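Local coordinates for ribosomal RNA methyltransferase, putative (Plasmodium falciparum, PDB 2PLW), which probably methylates ribosomal RNA at the 2'-O of uridine, using S-adenosylmethionine, which is bound in this methyltransferase domain of the longer protein, at residues N23-I29 and I107-D113; K50-K56 and V65-E71. All blocks are in the same frame, centred on the assembly; numbering follows the deposited sequence.

Contact 1 (N23-I29 and I107-D113); sequences NKIILDI and IDIILSD. With SAM (S-adenosylmethionine), chain C.
Ile-25 O takes two N-H groups from 107-113: Ile-109 N at 3.1 Å and, in a weak, strongly bent bond, Asp-108 N. The chain turns a corner at Asp-108, and its carboxylate works back on the same residue, Ile-25 N meeting Asp-108 OD2 in a nearly straight 2.8 Å bond (179° at the hydrogen) on the anti lone pair. With chi1 at -58°, CG sits beside the backbone N and the carboxylate swings across to Ile-25. Its other oxygen, OD1, accepts bonds from Asn-145 ND2 and from water 1, which in turn accepts one from Lys-24 NZ. The Lys-24 chain crosses the aspartate at about a right angle, CD 3.7 Å from Asp-108 CB. Beyond this corner the strands run parallel, as neighbours, 107-112 at the middle, in the Rossmann-like methyltransferase sheet. Ile-26 and Ile-109 lie side by side on the face carrying Asp-28 and Leu-111, Ile-26 CG1 3.7 Å from Ile-109 CD1. On the other face Ile-29 CD1 meets Ile-110 CG2 at 3.8 Å, and helix 122-143 covers Ile-29. Where the strands end, Asp-113 N bonds to Ile-29 O, and Asp-113 OD2 receives the amino N of S-adenosylmethionine at 2.8 Å; OD1 pairs with Lys-153, the predicted proton acceptor.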
ATOM      1  N   ASN A  23      -9.204   6.892  14.031  1.00 20.13           N
ATOM      2  CA  ASN A  23      -8.767   8.239  13.647  1.00 19.50           C
ATOM      3  C   ASN A  23      -7.529   8.223  12.749  1.00 18.03           C
ATOM      4  O   ASN A  23      -6.612   9.037  12.910  1.00 17.76           O
ATOM      5  CB  ASN A  23      -8.535   9.140  14.885  1.00 19.57           C
ATOM      6  CG  ASN A  23      -8.507  10.627  14.528  1.00 21.22           C
ATOM      7  OD1 ASN A  23      -8.969  11.024  13.462  1.00 20.13           O
ATOM      8  ND2 ASN A  23      -7.950  11.445  15.418  1.00 21.03           N
ATOM      9  N   LYS A  24      -7.513   7.279  11.816  1.00 17.49           N
ATOM     10  CA  LYS A  24      -6.434   7.216  10.826  1.00 15.94           C
ATOM     11  C   LYS A  24      -6.986   7.367   9.427  1.00 15.49           C
ATOM     12  O   LYS A  24      -8.095   6.887   9.130  1.00 14.60           O
ATOM     13  CB  LYS A  24      -5.685   5.884  10.893  1.00 17.63           C
ATOM     14  CG  LYS A  24      -5.062   5.551  12.278  1.00 18.32           C
ATOM     15  CD  LYS A  24      -3.879   6.453  12.581  1.00 22.31           C
ATOM     16  CE  LYS A  24      -3.380   6.277  14.015  1.00 22.15           C
ATOM     17  NZ  LYS A  24      -2.311   7.276  14.312  1.00 25.04           N
ATOM     18  N   ILE A  25      -6.188   8.008   8.577  1.00 13.91           N
ATOM     19  CA  ILE A  25      -6.496   8.023   7.149  1.00 13.65           C
ATOM     20  C   ILE A  25      -5.710   6.846   6.551  1.00 12.35           C
ATOM     21  O   ILE A  25      -4.503   6.733   6.741  1.00 12.79           O
ATOM     22  CB  ILE A  25      -6.103   9.351   6.503  1.00 13.48           C
ATOM     23  CG1 ILE A  25      -6.937  10.496   7.107  1.00 14.63           C
ATOM     24  CG2 ILE A  25      -6.305   9.278   4.996  1.00 13.90           C
ATOM     25  CD1 ILE A  25      -6.639  11.886   6.472  1.00 16.04           C
ATOM     26  N   ILE A  26      -6.404   6.005   5.800  1.00 11.97           N
ATOM     27  CA  ILE A  26      -5.844   4.741   5.287  1.00 12.22           C
ATOM     28  C   ILE A  26      -5.997   4.653   3.768  1.00 12.27           C
ATOM     29  O   ILE A  26      -7.086   4.831   3.219  1.00 11.91           O
ATOM     30  CB  ILE A  26      -6.541   3.537   5.947  1.00 12.52           C
ATOM     31  CG1 ILE A  26      -6.439   3.641   7.470  1.00 13.84           C
ATOM     32  CG2 ILE A  26      -5.888   2.213   5.516  1.00 14.31           C
ATOM     33  CD1 ILE A  26      -7.561   2.904   8.170  1.00 16.17           C
ATOM     34  N   LEU A  27      -4.884   4.375   3.095  1.00 11.96           N
ATOM     35  CA  LEU A  27      -4.873   4.205   1.642  1.00 12.62           C
ATOM     36  C   LEU A  27      -4.502   2.779   1.283  1.00 12.42           C
ATOM     37  O   LEU A  27      -3.516   2.246   1.764  1.00 12.57           O
ATOM     38  CB  LEU A  27      -3.864   5.162   1.010  1.00 11.72           C
ATOM     39  CG  LEU A  27      -3.643   5.020  -0.504  1.00 12.48           C
ATOM     40  CD1 LEU A  27      -4.904   5.311  -1.274  1.00 13.45           C
ATOM     41  CD2 LEU A  27      -2.531   5.947  -0.965  1.00 13.99           C
ATOM     42  N   ASP A  28      -5.278   2.197   0.374  1.00 13.04           N
ATOM     43  CA  ASP A  28      -5.143   0.812  -0.021  1.00 13.38           C
ATOM     44  C   ASP A  28      -4.821   0.822  -1.504  1.00 13.05           C
ATOM     45  O   ASP A  28      -5.706   1.110  -2.319  1.00 11.98           O
ATOM     46  CB  ASP A  28      -6.475   0.109   0.242  1.00 14.10           C
ATOM     47  CG  ASP A  28      -6.486  -1.334  -0.205  1.00 17.22           C
ATOM     48  OD1 ASP A  28      -5.423  -1.973  -0.224  1.00 21.01           O
ATOM     49  OD2 ASP A  28      -7.587  -1.827  -0.566  1.00 20.89           O
ATOM     50  N   ILE A  29      -3.560   0.565  -1.838  1.00 12.23           N
ATOM     51  CA  ILE A  29      -3.107   0.635  -3.225  1.00 13.02           C
ATOM     52  C   ILE A  29      -3.235  -0.743  -3.854  1.00 13.61           C
ATOM     53  O   ILE A  29      -2.911  -1.749  -3.207  1.00 14.54           O
ATOM     54  CB  ILE A  29      -1.649   1.117  -3.314  1.00 13.22           C
ATOM     55  CG1 ILE A  29      -1.526   2.508  -2.676  1.00 12.72           C
ATOM     56  CG2 ILE A  29      -1.174   1.117  -4.809  1.00 13.54           C
ATOM     57  CD1 ILE A  29      -0.109   3.043  -2.684  1.00 14.88           C
ATOM     58  N   ILE A 107      -1.383  10.880   4.985  1.00 14.02           N
ATOM     59  CA  ILE A 107      -2.050   9.608   5.079  1.00 13.46           C
ATOM     60  C   ILE A 107      -1.331   8.785   6.149  1.00 12.41           C
ATOM     61  O   ILE A 107      -0.139   8.638   6.088  1.00 12.58           O
ATOM     62  CB  ILE A 107      -1.967   8.868   3.703  1.00 12.09           C
ATOM     63  CG1 ILE A 107      -2.626   9.723   2.607  1.00 12.96           C
ATOM     64  CG2 ILE A 107      -2.645   7.497   3.766  1.00 12.46           C
ATOM     65  CD1 ILE A 107      -2.654   9.060   1.281  1.00 12.08           C
ATOM     66  N   ASP A 108      -2.058   8.253   7.119  1.00 12.99           N
ATOM     67  CA  ASP A 108      -1.427   7.538   8.224  1.00 12.41           C
ATOM     68  C   ASP A 108      -0.960   6.114   7.952  1.00 12.84           C
ATOM     69  O   ASP A 108       0.018   5.648   8.559  1.00 13.19           O
ATOM     70  CB  ASP A 108      -2.372   7.535   9.419  1.00 13.65           C
ATOM     71  CG  ASP A 108      -2.745   8.924   9.840  1.00 15.06           C
ATOM     72  OD1 ASP A 108      -1.868   9.616  10.371  1.00 20.57           O
ATOM     73  OD2 ASP A 108      -3.891   9.354   9.577  1.00 15.08           O
ATOM     74  N   ILE A 109      -1.688   5.417   7.086  1.00 11.65           N
ATOM     75  CA  ILE A 109      -1.404   4.037   6.772  1.00 12.65           C
ATOM     76  C   ILE A 109      -1.519   3.871   5.277  1.00 11.91           C
ATOM     77  O   ILE A 109      -2.574   4.173   4.686  1.00 12.61           O
ATOM     78  CB  ILE A 109      -2.389   3.063   7.480  1.00 12.68           C
ATOM     79  CG1 ILE A 109      -2.393   3.304   8.989  1.00 13.18           C
ATOM     80  CG2 ILE A 109      -2.036   1.631   7.138  1.00 13.97           C
ATOM     81  CD1 ILE A 109      -3.615   2.667   9.721  1.00 14.96           C
ATOM     82  N   ILE A 110      -0.419   3.460   4.664  1.00 11.21           N
ATOM     83  CA  ILE A 110      -0.437   3.209   3.231  1.00 11.50           C
ATOM     84  C   ILE A 110      -0.110   1.739   3.020  1.00 11.45           C
ATOM     85  O   ILE A 110       0.949   1.273   3.416  1.00 11.72           O
ATOM     86  CB  ILE A 110       0.534   4.132   2.477  1.00 12.16           C
ATOM     87  CG1 ILE A 110       0.073   5.592   2.586  1.00 12.70           C
ATOM     88  CG2 ILE A 110       0.608   3.732   0.986  1.00 12.44           C
ATOM     89  CD1 ILE A 110       1.113   6.589   1.979  1.00 12.13           C
ATOM     90  N   LEU A 111      -1.050   1.042   2.405  1.00 11.43           N
ATOM     91  CA  LEU A 111      -0.940  -0.390   2.133  1.00 12.61           C
ATOM     92  C   LEU A 111      -0.887  -0.602   0.624  1.00 12.43           C
ATOM     93  O   LEU A 111      -1.586   0.072  -0.134  1.00 13.60           O
ATOM     94  CB  LEU A 111      -2.160  -1.142   2.681  1.00 13.28           C
ATOM     95  CG  LEU A 111      -2.555  -0.862   4.143  1.00 13.06           C
ATOM     96  CD1 LEU A 111      -3.899  -1.494   4.531  1.00 14.28           C
ATOM     97  CD2 LEU A 111      -1.464  -1.327   5.112  1.00 12.41           C
ATOM     98  N   SER A 112      -0.071  -1.550   0.196  1.00 12.74           N
ATOM     99  CA  SER A 112      -0.086  -1.951  -1.194  1.00 12.94           C
ATOM    100  C   SER A 112      -0.081  -3.461  -1.337  1.00 13.61           C
ATOM    101  O   SER A 112       0.847  -4.143  -0.891  1.00 13.60           O
ATOM    102  CB  SER A 112       1.090  -1.349  -1.963  1.00 14.19           C
ATOM    103  OG  SER A 112       1.164  -1.940  -3.234  1.00 14.95           O
ATOM    104  N   ASP A 113      -1.134  -3.956  -1.973  1.00 13.87           N
ATOM    105  CA  ASP A 113      -1.215  -5.347  -2.409  1.00 15.33           C
ATOM    106  C   ASP A 113      -1.053  -5.416  -3.933  1.00 15.58           C
ATOM    107  O   ASP A 113      -1.413  -6.427  -4.554  1.00 15.91           O
ATOM    108  CB  ASP A 113      -2.573  -5.939  -1.993  1.00 15.61           C
ATOM    109  CG  ASP A 113      -2.602  -7.460  -2.060  1.00 16.72           C
ATOM    110  OD1 ASP A 113      -1.556  -8.082  -1.750  1.00 18.73           O
ATOM    111  OD2 ASP A 113      -3.681  -8.014  -2.403  1.00 20.39           O
TER
HETATM  112  N   SAM C 203      -5.913  -6.381  -2.179  1.00 21.44           N
HETATM  113  CA  SAM C 203      -6.968  -6.557  -3.234  1.00 21.54           C
HETATM  114  C   SAM C 203      -8.279  -7.073  -2.640  1.00 21.26           C
HETATM  115  O   SAM C 203      -8.269  -7.564  -1.510  1.00 21.25           O
HETATM  116  OXT SAM C 203      -9.361  -6.994  -3.235  1.00 20.36           O
HETATM  117  CB  SAM C 203      -6.447  -7.508  -4.319  1.00 21.36           C
HETATM  118  CG  SAM C 203      -5.357  -6.786  -5.109  1.00 23.28           C
HETATM  119  SD  SAM C 203      -4.903  -7.559  -6.674  1.00 28.18           S
HETATM  120  CE  SAM C 203      -4.054  -9.003  -6.016  1.00 27.41           C
HETATM  121  C5' SAM C 203      -3.519  -6.529  -7.231  1.00 22.22           C
HETATM  122  C4' SAM C 203      -4.025  -5.234  -7.867  1.00 17.87           C
HETATM  123  O4' SAM C 203      -2.903  -4.369  -8.060  1.00 18.07           O
HETATM  124  C3' SAM C 203      -4.705  -5.388  -9.250  1.00 18.91           C
HETATM  125  O3' SAM C 203      -6.082  -5.087  -9.177  1.00 18.51           O
HETATM  126  C2' SAM C 203      -3.959  -4.391 -10.149  1.00 17.51           C
HETATM  127  O2' SAM C 203      -4.754  -3.645 -11.064  1.00 17.29           O
HETATM  128  C1' SAM C 203      -3.285  -3.495  -9.126  1.00 15.81           C
HETATM  129  N9  SAM C 203      -2.112  -2.753  -9.594  1.00 18.72           N
HETATM  130  C8  SAM C 203      -0.963  -3.235 -10.187  1.00 18.33           C
HETATM  131  N7  SAM C 203      -0.130  -2.198 -10.414  1.00 16.83           N
HETATM  132  C5  SAM C 203      -0.738  -1.068  -9.966  1.00 17.67           C
HETATM  133  C6  SAM C 203      -0.357   0.274  -9.930  1.00 17.20           C
HETATM  134  N6  SAM C 203       0.816   0.669 -10.405  1.00 16.52           N
HETATM  135  N1  SAM C 203      -1.200   1.214  -9.393  1.00 18.26           N
HETATM  136  C2  SAM C 203      -2.433   0.859  -8.877  1.00 18.01           C
HETATM  137  N3  SAM C 203      -2.810  -0.471  -8.896  1.00 16.31           N
HETATM  138  C4  SAM C 203      -1.982  -1.405  -9.446  1.00 17.56           C
HETATM  139  O   HOH W   1      -2.059  10.044  13.332  1.00 35.92           O

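Contact 2 (K50-K56 and V65-E71); sequences KIIGIDK and VYFIQGE. With SAM (S-adenosylmethionine), chain C.
Gly-70 N reaches Asp-55 O at 2.9 Å from above the carbonyl plane, 52° out of it, so the last backbone bond of this parallel pair uses no lone pair of the oxygen. The pair is widest one step earlier, at Asp-55 and Gln-69, and the Gln-69 side chain adds a second tie just beyond. Gln-69 is extended, CG anti to its own N (chi1 -172°), and NE2 bonds to Lys-56 O at 2.8 Å with the acceptor close to the amide plane. On the same face, Phe-67 turns its ring obliquely toward the opposite backbone: CD1 lies 3.4 Å from Gly-53 O, beside a residue with no side chain, and CE1 approaches Asp-55 N. One face of that ring carries Gln-69 N, offset toward the rim.

Asp-55 ends its strand as the ribose-binding acid seen in many Rossmann-like cofactor sites. OD1 accepts a hydrogen bond from O2' of S-adenosylmethionine at 2.6 Å and OD2 one from O3' at 2.7 Å; Lys-57 N and Tyr-32 N hold the same two oxygens, fixing the carboxylate's rotation. Gly-70 O lies 3.4 Å from the adenine C2. Lys-56, bent at chi3, and the extended Glu-71 lie side by side along the nucleoside, joined by a long, weak salt bridge from NZ to OE2. At the far end, water 2 links Lys-50 NZ to Tyr-66 OH; the water lies at the tyrosine ring's edge, in its plane.

On the face bearing Ile-52, Ile-54, Ile-68 and Tyr-66 the isoleucines make apolar contacts, Ile-54 CG1 lying 3.9 Å from Ile-68 CB. Helix 93-102 covers Ile-68, helix 35-43 touches Ile-51 and Val-65, and strand 24-29 continues the sheet beyond 50-56, while 66-69 is one of its two outermost strands.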
ATOM      1  N   LYS A  50     -10.807   7.701   7.375  1.00 18.01           N
ATOM      2  CA  LYS A  50     -11.040   7.850   5.937  1.00 17.42           C
ATOM      3  C   LYS A  50     -10.336   6.670   5.291  1.00 16.44           C
ATOM      4  O   LYS A  50      -9.161   6.426   5.565  1.00 18.00           O
ATOM      5  CB  LYS A  50     -10.414   9.120   5.384  1.00 17.87           C
ATOM      6  CG  LYS A  50     -11.279  10.335   5.438  1.00 19.99           C
ATOM      7  CD  LYS A  50     -10.523  11.556   4.909  1.00 21.95           C
ATOM      8  CE  LYS A  50     -11.457  12.769   4.821  1.00 22.98           C
ATOM      9  NZ  LYS A  50     -12.274  13.039   6.048  1.00 23.94           N
ATOM     10  N   ILE A  51     -11.072   5.928   4.480  1.00 15.16           N
ATOM     11  CA  ILE A  51     -10.530   4.780   3.757  1.00 14.23           C
ATOM     12  C   ILE A  51     -10.535   5.106   2.257  1.00 13.17           C
ATOM     13  O   ILE A  51     -11.580   5.423   1.696  1.00 13.65           O
ATOM     14  CB  ILE A  51     -11.341   3.508   4.065  1.00 14.45           C
ATOM     15  CG1 ILE A  51     -11.386   3.275   5.582  1.00 17.21           C
ATOM     16  CG2 ILE A  51     -10.722   2.294   3.390  1.00 12.69           C
ATOM     17  CD1 ILE A  51     -12.550   2.412   5.994  1.00 17.27           C
ATOM     18  N   ILE A  52      -9.359   5.048   1.635  1.00 12.72           N
ATOM     19  CA  ILE A  52      -9.194   5.370   0.208  1.00 11.91           C
ATOM     20  C   ILE A  52      -8.586   4.158  -0.502  1.00 11.28           C
ATOM     21  O   ILE A  52      -7.634   3.562  -0.019  1.00 12.77           O
ATOM     22  CB  ILE A  52      -8.288   6.624  -0.016  1.00 11.64           C
ATOM     23  CG1 ILE A  52      -8.767   7.811   0.836  1.00 11.85           C
ATOM     24  CG2 ILE A  52      -8.247   6.991  -1.507  1.00 13.74           C
ATOM     25  CD1 ILE A  52      -7.696   8.826   1.112  1.00 15.07           C
ATOM     26  N   GLY A  53      -9.139   3.825  -1.662  1.00 11.69           N
ATOM     27  CA  GLY A  53      -8.625   2.726  -2.480  1.00 11.88           C
ATOM     28  C   GLY A  53      -8.150   3.274  -3.799  1.00 12.31           C
ATOM     29  O   GLY A  53      -8.839   4.115  -4.404  1.00 12.91           O
ATOM     30  N   ILE A  54      -7.020   2.758  -4.281  1.00 11.61           N
ATOM     31  CA  ILE A  54      -6.534   3.153  -5.605  1.00 12.41           C
ATOM     32  C   ILE A  54      -6.289   1.890  -6.401  1.00 12.38           C
ATOM     33  O   ILE A  54      -5.649   0.980  -5.902  1.00 11.39           O
ATOM     34  CB  ILE A  54      -5.225   3.967  -5.535  1.00 12.18           C
ATOM     35  CG1 ILE A  54      -5.510   5.375  -4.996  1.00 15.06           C
ATOM     36  CG2 ILE A  54      -4.650   4.156  -6.992  1.00 12.77           C
ATOM     37  CD1 ILE A  54      -4.252   6.206  -4.773  1.00 13.45           C
ATOM     38  N   ASP A  55      -6.777   1.827  -7.636  1.00 13.02           N
ATOM     39  CA  ASP A  55      -6.358   0.740  -8.542  1.00 13.94           C
ATOM     40  C   ASP A  55      -6.459   1.228  -9.966  1.00 14.10           C
ATOM     41  O   ASP A  55      -7.258   2.107 -10.252  1.00 14.83           O
ATOM     42  CB  ASP A  55      -7.265  -0.486  -8.371  1.00 12.76           C
ATOM     43  CG  ASP A  55      -6.653  -1.757  -8.879  1.00 13.15           C
ATOM     44  OD1 ASP A  55      -6.464  -1.917 -10.105  1.00 16.72           O
ATOM     45  OD2 ASP A  55      -6.378  -2.634  -8.049  1.00 14.94           O
ATOM     46  N   LYS A  56      -5.656   0.649 -10.858  1.00 15.66           N
ATOM     47  CA  LYS A  56      -5.798   0.981 -12.288  1.00 18.06           C
ATOM     48  C   LYS A  56      -7.119   0.423 -12.848  1.00 18.20           C
ATOM     49  O   LYS A  56      -7.649   0.963 -13.803  1.00 19.98           O
ATOM     50  CB  LYS A  56      -4.576   0.531 -13.101  1.00 18.13           C
ATOM     51  CG  LYS A  56      -4.313  -0.950 -13.074  1.00 19.95           C
ATOM     52  CD  LYS A  56      -2.855  -1.320 -13.456  1.00 22.35           C
ATOM     53  CE  LYS A  56      -2.555  -1.006 -14.913  1.00 28.07           C
ATOM     54  NZ  LYS A  56      -1.250  -1.615 -15.313  1.00 33.17           N
ATOM     55  N   VAL A  65     -16.171   4.181   1.357  1.00 14.22           N
ATOM     56  CA  VAL A  65     -14.816   4.089   0.849  1.00 13.92           C
ATOM     57  C   VAL A  65     -14.683   5.008  -0.350  1.00 13.69           C
ATOM     58  O   VAL A  65     -15.560   5.001  -1.237  1.00 13.50           O
ATOM     59  CB  VAL A  65     -14.494   2.650   0.425  1.00 13.62           C
ATOM     60  CG1 VAL A  65     -13.071   2.579  -0.232  1.00 15.01           C
ATOM     61  CG2 VAL A  65     -14.612   1.698   1.658  1.00 15.84           C
ATOM     62  N   TYR A  66     -13.596   5.780  -0.387  1.00 12.71           N
ATOM     63  CA  TYR A  66     -13.320   6.651  -1.536  1.00 13.59           C
ATOM     64  C   TYR A  66     -12.496   5.828  -2.502  1.00 13.30           C
ATOM     65  O   TYR A  66     -11.502   5.221  -2.098  1.00 15.78           O
ATOM     66  CB  TYR A  66     -12.491   7.856  -1.132  1.00 14.53           C
ATOM     67  CG  TYR A  66     -13.119   8.766  -0.114  1.00 14.78           C
ATOM     68  CD1 TYR A  66     -13.905   9.838  -0.509  1.00 16.99           C
ATOM     69  CD2 TYR A  66     -12.896   8.574   1.253  1.00 14.16           C
ATOM     70  CE1 TYR A  66     -14.465  10.698   0.434  1.00 18.78           C
ATOM     71  CE2 TYR A  66     -13.478   9.426   2.200  1.00 16.54           C
ATOM     72  CZ  TYR A  66     -14.253  10.484   1.779  1.00 18.90           C
ATOM     73  OH  TYR A  66     -14.840  11.336   2.698  1.00 18.87           O
ATOM     74  N   PHE A  67     -12.888   5.788  -3.769  1.00 13.37           N
ATOM     75  CA  PHE A  67     -12.082   5.082  -4.742  1.00 12.36           C
ATOM     76  C   PHE A  67     -11.476   6.078  -5.735  1.00 13.32           C
ATOM     77  O   PHE A  67     -12.113   7.078  -6.111  1.00 13.63           O
ATOM     78  CB  PHE A  67     -12.904   4.009  -5.480  1.00 13.34           C
ATOM     79  CG  PHE A  67     -12.165   3.388  -6.635  1.00 13.51           C
ATOM     80  CD1 PHE A  67     -11.098   2.534  -6.401  1.00 13.73           C
ATOM     81  CD2 PHE A  67     -12.542   3.662  -7.942  1.00 15.46           C
ATOM     82  CE1 PHE A  67     -10.420   1.953  -7.466  1.00 15.42           C
ATOM     83  CE2 PHE A  67     -11.864   3.089  -9.026  1.00 17.05           C
ATOM     84  CZ  PHE A  67     -10.794   2.257  -8.784  1.00 16.04           C
ATOM     85  N   ILE A  68     -10.244   5.792  -6.146  1.00 12.35           N
ATOM     86  CA  ILE A  68      -9.559   6.597  -7.160  1.00 13.65           C
ATOM     87  C   ILE A  68      -9.013   5.646  -8.201  1.00 14.13           C
ATOM     88  O   ILE A  68      -8.198   4.780  -7.891  1.00 13.74           O
ATOM     89  CB  ILE A  68      -8.415   7.457  -6.553  1.00 13.11           C
ATOM     90  CG1 ILE A  68      -8.999   8.507  -5.593  1.00 13.64           C
ATOM     91  CG2 ILE A  68      -7.555   8.067  -7.684  1.00 14.06           C
ATOM     92  CD1 ILE A  68      -7.931   9.236  -4.735  1.00 15.88           C
ATOM     93  N   GLN A  69      -9.469   5.794  -9.444  1.00 15.54           N
ATOM     94  CA  GLN A  69      -8.860   4.997 -10.485  1.00 15.70           C
ATOM     95  C   GLN A  69      -7.537   5.642 -10.908  1.00 15.86           C
ATOM     96  O   GLN A  69      -7.469   6.839 -11.220  1.00 17.27           O
ATOM     97  CB  GLN A  69      -9.775   4.798 -11.697  1.00 17.21           C
ATOM     98  CG  GLN A  69      -9.162   3.808 -12.659  1.00 18.09           C
ATOM     99  CD  GLN A  69      -9.920   3.688 -13.976  1.00 24.42           C
ATOM    100  OE1 GLN A  69     -10.680   4.574 -14.341  1.00 25.79           O
ATOM    101  NE2 GLN A  69      -9.704   2.580 -14.690  1.00 24.74           N
ATOM    102  N   GLY A  70      -6.483   4.850 -10.904  1.00 15.12           N
ATOM    103  CA  GLY A  70      -5.171   5.350 -11.314  1.00 15.74           C
ATOM    104  C   GLY A  70      -4.059   4.347 -11.163  1.00 16.86           C
ATOM    105  O   GLY A  70      -4.116   3.464 -10.319  1.00 16.27           O
ATOM    106  N   GLU A  71      -3.048   4.464 -12.013  1.00 17.49           N
ATOM    107  CA  GLU A  71      -1.908   3.590 -11.908  1.00 18.20           C
ATOM    108  C   GLU A  71      -0.778   4.344 -11.195  1.00 17.96           C
ATOM    109  O   GLU A  71      -0.250   5.327 -11.719  1.00 18.64           O
ATOM    110  CB  GLU A  71      -1.471   3.127 -13.305  1.00 18.05           C
ATOM    111  CG  GLU A  71      -0.194   2.294 -13.293  1.00 20.10           C
ATOM    112  CD  GLU A  71       0.166   1.761 -14.674  1.00 21.09           C
ATOM    113  OE1 GLU A  71      -0.463   2.181 -15.667  1.00 27.98           O
ATOM    114  OE2 GLU A  71       1.080   0.930 -14.755  1.00 28.22           O
TER
HETATM  115  N   SAM C 203      -5.913  -6.381  -2.179  1.00 21.44           N
HETATM  116  CA  SAM C 203      -6.968  -6.557  -3.234  1.00 21.54           C
HETATM  117  C   SAM C 203      -8.279  -7.073  -2.640  1.00 21.26           C
HETATM  118  O   SAM C 203      -8.269  -7.564  -1.510  1.00 21.25           O
HETATM  119  OXT SAM C 203      -9.361  -6.994  -3.235  1.00 20.36           O
HETATM  120  CB  SAM C 203      -6.447  -7.508  -4.319  1.00 21.36           C
HETATM  121  CG  SAM C 203      -5.357  -6.786  -5.109  1.00 23.28           C
HETATM  122  SD  SAM C 203      -4.903  -7.559  -6.674  1.00 28.18           S
HETATM  123  CE  SAM C 203      -4.054  -9.003  -6.016  1.00 27.41           C
HETATM  124  C5' SAM C 203      -3.519  -6.529  -7.231  1.00 22.22           C
HETATM  125  C4' SAM C 203      -4.025  -5.234  -7.867  1.00 17.87           C
HETATM  126  O4' SAM C 203      -2.903  -4.369  -8.060  1.00 18.07           O
HETATM  127  C3' SAM C 203      -4.705  -5.388  -9.250  1.00 18.91           C
HETATM  128  O3' SAM C 203      -6.082  -5.087  -9.177  1.00 18.51           O
HETATM  129  C2' SAM C 203      -3.959  -4.391 -10.149  1.00 17.51           C
HETATM  130  O2' SAM C 203      -4.754  -3.645 -11.064  1.00 17.29           O
HETATM  131  C1' SAM C 203      -3.285  -3.495  -9.126  1.00 15.81           C
HETATM  132  N9  SAM C 203      -2.112  -2.753  -9.594  1.00 18.72           N
HETATM  133  C8  SAM C 203      -0.963  -3.235 -10.187  1.00 18.33           C
HETATM  134  N7  SAM C 203      -0.130  -2.198 -10.414  1.00 16.83           N
HETATM  135  C5  SAM C 203      -0.738  -1.068  -9.966  1.00 17.67           C
HETATM  136  C6  SAM C 203      -0.357   0.274  -9.930  1.00 17.20           C
HETATM  137  N6  SAM C 203       0.816   0.669 -10.405  1.00 16.52           N
HETATM  138  N1  SAM C 203      -1.200   1.214  -9.393  1.00 18.26           N
HETATM  139  C2  SAM C 203      -2.433   0.859  -8.877  1.00 18.01           C
HETATM  140  N3  SAM C 203      -2.810  -0.471  -8.896  1.00 16.31           N
HETATM  141  C4  SAM C 203      -1.982  -1.405  -9.446  1.00 17.56           C
HETATM  142  O   HOH W   2     -14.496  11.101   5.269  1.00 22.54           O

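How the contacts relate
Contacts 1 and 2 belong to one sheet, in the order 66-69, 49-55, 24-29, 107-112, and the two inner strands join them: Asp-28 N to Ile-52 O and Ile-26 O to Ile-52 N are probable hydrogen bonds, both 2.8 Å. Leu-27 also packs on Ile-54. Contact 1 lies in the buried core, with aliphatic side chains on both faces and polar groups mostly toward its ends. Contact 2 reaches the sheet's edge, so aromatic, amide and charged side chains replace part of that hydrocarbon. Each sends an aspartate to the cofactor from the C-terminal end of one of its strands, but contact 1 serves its amino group and contact 2 its ribose and adenine.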